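Local atomic coordinates of pectate lyase/Amb allergen (Acidovorax citrulli, PDB entry 4HWV), a protein that probably cleaves pectate as a calcium-binding polysaccharide lyase of family 1, built on a right-handed parallel beta-helix. Residues Ile195-Phe206 with Trp238-Arg249. Sequence-based numbering, arbitrary orientation.
Sequences IVIRNITFEDAF and WIDHNTFSDGDR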
loop_
_atom_site.group_PDB
_atom_site.type_symbol
_atom_site.label_atom_id
_atom_site.label_comp_id
_atom_site.label_asym_id
_atom_site.label_seq_id
_atom_site.Cartn_x
_atom_site.Cartn_y
_atom_site.Cartn_z
ATOM N N ILE A 195 -14.870 -26.783 -3.879
ATOM C CA ILE A 195 -14.337 -25.755 -2.982
ATOM C C ILE A 195 -15.076 -24.444 -3.219
ATOM O O ILE A 195 -15.314 -24.061 -4.375
ATOM C CB ILE A 195 -12.818 -25.575 -3.200
ATOM C CG1 ILE A 195 -12.064 -26.816 -2.701
ATOM C CG2 ILE A 195 -12.311 -24.308 -2.502
ATOM C CD1 ILE A 195 -10.611 -26.902 -3.190
ATOM N N VAL A 196 -15.478 -23.784 -2.121
ATOM C CA VAL A 196 -16.165 -22.500 -2.178
ATOM C C VAL A 196 -15.365 -21.500 -1.340
ATOM O O VAL A 196 -14.967 -21.806 -0.206
ATOM C CB VAL A 196 -17.598 -22.623 -1.626
ATOM C CG1 VAL A 196 -18.216 -21.226 -1.403
ATOM C CG2 VAL A 196 -18.456 -23.492 -2.549
ATOM N N ILE A 197 -15.126 -20.309 -1.902
ATOM C CA ILE A 197 -14.367 -19.273 -1.207
ATOM C C ILE A 197 -15.144 -17.969 -1.349
ATOM O O ILE A 197 -15.385 -17.529 -2.476
ATOM C CB ILE A 197 -12.928 -19.120 -1.819
ATOM C CG1 ILE A 197 -12.151 -20.443 -1.681
ATOM C CG2 ILE A 197 -12.175 -17.973 -1.172
ATOM C CD1 ILE A 197 -10.834 -20.472 -2.420
ATOM N N ARG A 198 -15.576 -17.374 -0.230
ATOM C CA ARG A 198 -16.412 -16.166 -0.279
ATOM C C ARG A 198 -16.075 -15.172 0.821
ATOM O O ARG A 198 -15.674 -15.543 1.916
ATOM C CB ARG A 198 -17.906 -16.499 -0.115
ATOM C CG ARG A 198 -18.388 -17.621 -1.006
ATOM C CD ARG A 198 -19.859 -17.881 -0.778
ATOM N NE ARG A 198 -20.713 -16.889 -1.433
ATOM C CZ ARG A 198 -22.026 -16.831 -1.266
ATOM N NH1 ARG A 198 -22.626 -17.622 -0.375
ATOM N NH2 ARG A 198 -22.734 -15.965 -1.975
ATOM N N ASN A 199 -16.290 -13.891 0.510
ATOM C CA ASN A 199 -16.299 -12.824 1.495
ATOM C C ASN A 199 -14.967 -12.575 2.188
ATOM O O ASN A 199 -14.950 -12.118 3.326
ATOM C CB ASN A 199 -17.404 -13.031 2.537
ATOM C CG ASN A 199 -17.763 -11.738 3.247
ATOM O OD1 ASN A 199 -17.801 -10.681 2.613
ATOM N ND2 ASN A 199 -18.037 -11.810 4.556
ATOM N N ILE A 200 -13.860 -12.801 1.474
ATOM C CA ILE A 200 -12.520 -12.589 2.027
ATOM C C ILE A 200 -11.810 -11.545 1.175
ATOM O O ILE A 200 -11.965 -11.501 -0.058
ATOM C CB ILE A 200 -11.721 -13.914 2.021
ATOM C CG1 ILE A 200 -12.395 -14.912 2.957
ATOM C CG2 ILE A 200 -10.247 -13.705 2.418
ATOM C CD1 ILE A 200 -12.047 -16.356 2.669
ATOM N N THR A 201 -11.046 -10.681 1.835
ATOM C CA THR A 201 -10.128 -9.782 1.131
ATOM C C THR A 201 -8.730 -10.399 1.139
ATOM O O THR A 201 -8.136 -10.578 2.203
ATOM C CB THR A 201 -10.133 -8.394 1.784
ATOM O OG1 THR A 201 -11.418 -7.821 1.572
ATOM C CG2 THR A 201 -9.095 -7.467 1.157
ATOM N N PHE A 202 -8.234 -10.737 -0.056
ATOM C CA PHE A 202 -6.936 -11.358 -0.249
ATOM C C PHE A 202 -5.964 -10.264 -0.685
ATOM O O PHE A 202 -6.272 -9.516 -1.616
ATOM C CB PHE A 202 -7.025 -12.398 -1.368
ATOM C CG PHE A 202 -7.779 -13.644 -1.013
ATOM C CD1 PHE A 202 -7.094 -14.720 -0.451
ATOM C CD2 PHE A 202 -9.148 -13.760 -1.248
ATOM C CE1 PHE A 202 -7.754 -15.884 -0.127
ATOM C CE2 PHE A 202 -9.818 -14.946 -0.925
ATOM C CZ PHE A 202 -9.127 -16.001 -0.374
ATOM N N GLU A 203 -4.799 -10.169 -0.045
ATOM C CA GLU A 203 -3.816 -9.149 -0.445
ATOM C C GLU A 203 -2.409 -9.688 -0.549
ATOM O O GLU A 203 -1.931 -10.377 0.357
ATOM C CB GLU A 203 -3.730 -8.005 0.579
ATOM C CG GLU A 203 -5.036 -7.222 0.754
ATOM C CD GLU A 203 -4.968 -6.144 1.810
ATOM O OE1 GLU A 203 -3.861 -5.762 2.233
ATOM O OE2 GLU A 203 -6.053 -5.661 2.202
ATOM N N ASP A 204 -1.748 -9.339 -1.654
ATOM C CA ASP A 204 -0.289 -9.216 -1.705
ATOM C C ASP A 204 0.435 -10.537 -1.468
ATOM O O ASP A 204 1.116 -10.721 -0.447
ATOM C CB ASP A 204 0.166 -8.134 -0.713
ATOM C CG ASP A 204 1.629 -7.762 -0.867
ATOM O OD1 ASP A 204 2.237 -8.052 -1.916
ATOM O OD2 ASP A 204 2.171 -7.178 0.081
ATOM N N ALA A 205 0.283 -11.460 -2.419
ATOM C CA ALA A 205 1.054 -12.701 -2.405
ATOM C C ALA A 205 2.452 -12.361 -2.906
ATOM O O ALA A 205 2.711 -12.356 -4.108
ATOM C CB ALA A 205 0.385 -13.755 -3.282
ATOM N N PHE A 206 3.329 -12.038 -1.966
ATOM C CA PHE A 206 4.612 -11.388 -2.252
ATOM C C PHE A 206 5.746 -12.397 -2.139
ATOM O O PHE A 206 5.880 -13.115 -1.139
ATOM C CB PHE A 206 4.810 -10.276 -1.219
ATOM C CG PHE A 206 5.939 -9.323 -1.524
ATOM C CD1 PHE A 206 5.690 -8.114 -2.174
ATOM C CD2 PHE A 206 7.249 -9.624 -1.129
ATOM C CE1 PHE A 206 6.719 -7.211 -2.429
ATOM C CE2 PHE A 206 8.295 -8.725 -1.376
ATOM C CZ PHE A 206 8.030 -7.514 -2.033
ATOM N N TRP A 238 -15.834 -22.420 -6.689
ATOM C CA TRP A 238 -16.635 -21.212 -6.771
ATOM C C TRP A 238 -15.987 -20.139 -5.894
ATOM O O TRP A 238 -15.893 -20.291 -4.659
ATOM C CB TRP A 238 -18.070 -21.493 -6.307
ATOM C CG TRP A 238 -19.003 -20.315 -6.474
ATOM C CD1 TRP A 238 -19.029 -19.413 -7.510
ATOM C CD2 TRP A 238 -20.035 -19.909 -5.561
ATOM N NE1 TRP A 238 -20.029 -18.492 -7.304
ATOM C CE2 TRP A 238 -20.665 -18.772 -6.117
ATOM C CE3 TRP A 238 -20.502 -20.408 -4.323
ATOM C CZ2 TRP A 238 -21.712 -18.101 -5.468
ATOM C CZ3 TRP A 238 -21.554 -19.743 -3.694
ATOM C CH2 TRP A 238 -22.129 -18.599 -4.255
ATOM N N ILE A 239 -15.513 -19.084 -6.555
ATOM C CA ILE A 239 -14.825 -17.987 -5.895
ATOM C C ILE A 239 -15.727 -16.781 -6.073
ATOM O O ILE A 239 -15.842 -16.233 -7.176
ATOM C CB ILE A 239 -13.441 -17.762 -6.550
ATOM C CG1 ILE A 239 -12.565 -19.000 -6.311
ATOM C CG2 ILE A 239 -12.798 -16.470 -6.054
ATOM C CD1 ILE A 239 -11.347 -19.071 -7.230
ATOM N N ASP A 240 -16.384 -16.388 -4.982
ATOM C CA ASP A 240 -17.486 -15.438 -5.067
ATOM C C ASP A 240 -17.414 -14.343 -3.999
ATOM O O ASP A 240 -17.193 -14.628 -2.815
ATOM C CB ASP A 240 -18.809 -16.201 -4.894
ATOM C CG ASP A 240 -20.015 -15.277 -4.869
ATOM O OD1 ASP A 240 -20.436 -14.779 -5.941
ATOM O OD2 ASP A 240 -20.539 -15.045 -3.752
ATOM N N HIS A 241 -17.627 -13.090 -4.401
ATOM C CA HIS A 241 -17.722 -11.997 -3.434
ATOM C C HIS A 241 -16.462 -11.861 -2.582
ATOM O O HIS A 241 -16.530 -11.651 -1.363
ATOM C CB HIS A 241 -18.966 -12.143 -2.538
ATOM C CG HIS A 241 -20.225 -11.597 -3.136
ATOM N ND1 HIS A 241 -21.204 -12.405 -3.668
ATOM C CD2 HIS A 241 -20.696 -10.328 -3.217
ATOM C CE1 HIS A 241 -22.223 -11.654 -4.063
ATOM N NE2 HIS A 241 -21.936 -10.388 -3.810
ATOM N N ASN A 242 -15.299 -11.935 -3.236
ATOM C CA ASN A 242 -14.024 -11.672 -2.569
ATOM C C ASN A 242 -13.402 -10.438 -3.192
ATOM O O ASN A 242 -13.821 -9.977 -4.266
ATOM C CB ASN A 242 -13.043 -12.842 -2.729
ATOM C CG ASN A 242 -13.628 -14.145 -2.247
ATOM O OD1 ASN A 242 -13.734 -14.377 -1.037
ATOM N ND2 ASN A 242 -14.016 -15.009 -3.191
ATOM N N THR A 243 -12.402 -9.900 -2.504
ATOM C CA THR A 243 -11.596 -8.820 -3.053
ATOM C C THR A 243 -10.159 -9.317 -3.127
ATOM O O THR A 243 -9.714 -10.040 -2.234
ATOM C CB THR A 243 -11.730 -7.572 -2.169
ATOM O OG1 THR A 243 -13.099 -7.156 -2.210
ATOM C CG2 THR A 243 -10.822 -6.418 -2.643
ATOM N N PHE A 244 -9.444 -8.967 -4.203
ATOM C CA PHE A 244 -8.055 -9.394 -4.415
ATOM C C PHE A 244 -7.257 -8.197 -4.887
ATOM O O PHE A 244 -7.720 -7.460 -5.754
ATOM C CB PHE A 244 -7.962 -10.414 -5.547
ATOM C CG PHE A 244 -8.705 -11.700 -5.302
ATOM C CD1 PHE A 244 -10.061 -11.810 -5.575
ATOM C CD2 PHE A 244 -8.017 -12.833 -4.888
ATOM C CE1 PHE A 244 -10.722 -13.018 -5.384
ATOM C CE2 PHE A 244 -8.670 -14.033 -4.709
ATOM C CZ PHE A 244 -10.022 -14.124 -4.943
ATOM N N SER A 245 -6.039 -8.026 -4.368
ATOM C CA SER A 245 -5.168 -6.931 -4.812
ATOM C C SER A 245 -3.731 -7.187 -4.387
ATOM O O SER A 245 -3.460 -8.128 -3.638
ATOM C CB SER A 245 -5.601 -5.600 -4.194
ATOM O OG SER A 245 -5.268 -5.567 -2.831
ATOM N N ASP A 246 -2.822 -6.315 -4.822
ATOM C CA ASP A 246 -1.443 -6.352 -4.338
ATOM C C ASP A 246 -1.266 -5.618 -3.005
ATOM O O ASP A 246 -0.137 -5.307 -2.611
ATOM C CB ASP A 246 -0.479 -5.786 -5.381
ATOM C CG ASP A 246 -0.279 -6.731 -6.555
ATOM O OD1 ASP A 246 -0.713 -7.912 -6.455
ATOM O OD2 ASP A 246 0.329 -6.293 -7.565
ATOM N N GLY A 247 -2.371 -5.359 -2.297
ATOM C CA GLY A 247 -2.279 -4.658 -1.034
ATOM C C GLY A 247 -1.550 -3.339 -1.188
ATOM O O GLY A 247 -1.746 -2.628 -2.175
ATOM N N ASP A 248 -0.675 -3.023 -0.230
ATOM C CA ASP A 248 0.032 -1.746 -0.264
ATOM C C ASP A 248 1.482 -1.890 -0.729
ATOM O O ASP A 248 2.291 -1.010 -0.464
ATOM C CB ASP A 248 -0.051 -1.032 1.098
ATOM C CG ASP A 248 0.800 -1.700 2.149
ATOM O OD1 ASP A 248 1.150 -2.894 1.965
ATOM O OD2 ASP A 248 1.132 -1.039 3.165
ATOM N N ARG A 249 1.810 -2.992 -1.406
ATOM C CA ARG A 249 3.103 -3.117 -2.070
ATOM C C ARG A 249 2.888 -3.228 -3.571
ATOM O O ARG A 249 2.968 -4.316 -4.162
ATOM C CB ARG A 249 3.896 -4.307 -1.530
ATOM C CG ARG A 249 4.504 -4.015 -0.157
ATOM C CD ARG A 249 5.457 -5.115 0.326
ATOM N NE ARG A 249 4.716 -6.331 0.624
ATOM C CZ ARG A 249 5.249 -7.395 1.220
ATOM N NH1 ARG A 249 6.547 -7.421 1.552
ATOM N NH2 ARG A 249 4.466 -8.420 1.510
HETATM O O HOH W 1 -7.431 -6.894 -1.794
HETATM O O HOH W 2 -1.211 -4.789 2.248
HETATM O O HOH W 3 1.023 -6.337 2.350
HETATM O O HOH W 4 -0.710 -10.527 -5.021
#
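F202 and F244 lie side by side on successive coils of the parallel beta-helix, their rings almost parallel, at 7°, but offset so far that little of one ring faces the other; the closest carbons are F202 CD2 and F244 CE2, at 3.5 Å. I197 and I239 lie on the same inward face.

Where both chains bend between strands, N242 bridges the coils with its amide. The N242 side chain turns CG beside its own backbone N (chi1 -55°), and from there ND2 donates a nearly straight bond to I197 O from above that carbonyl's plane, at 3.0 Å, while OD1 takes the I200 N-H on an in-plane lone pair. I197 O is thus gripped twice, by D240 N and by N242 ND2.

On the opposite face, R198 bends at chi3 and lays its guanidinium over W238 CH2, the planes 34° apart. Its NE and NH2 both bind D240 OD2, 3.0 Å from each, and H241 ND1 adds a third donor to that oxygen; NH1 reaches the D19 carbonyl.

Beyond the strands, R249 stacks flat on F206, CZ standing 3.6 Å from the ring centroid in a cation-pi contact. NE and NH2 grip D204 OD2 side-on, NE at 2.7 Å on the syn lone pair, which fixes the guanidinium's rotation above the ring.

Strands 192-198 and 201-203 pair in parallel with 237-240 and 243-245, between 167-171 and 177-179 of the preceding coil and 290-293 and 296-300 of the following one; across the interior, I229 of strand 229-234 packs against I197, I239 and F244.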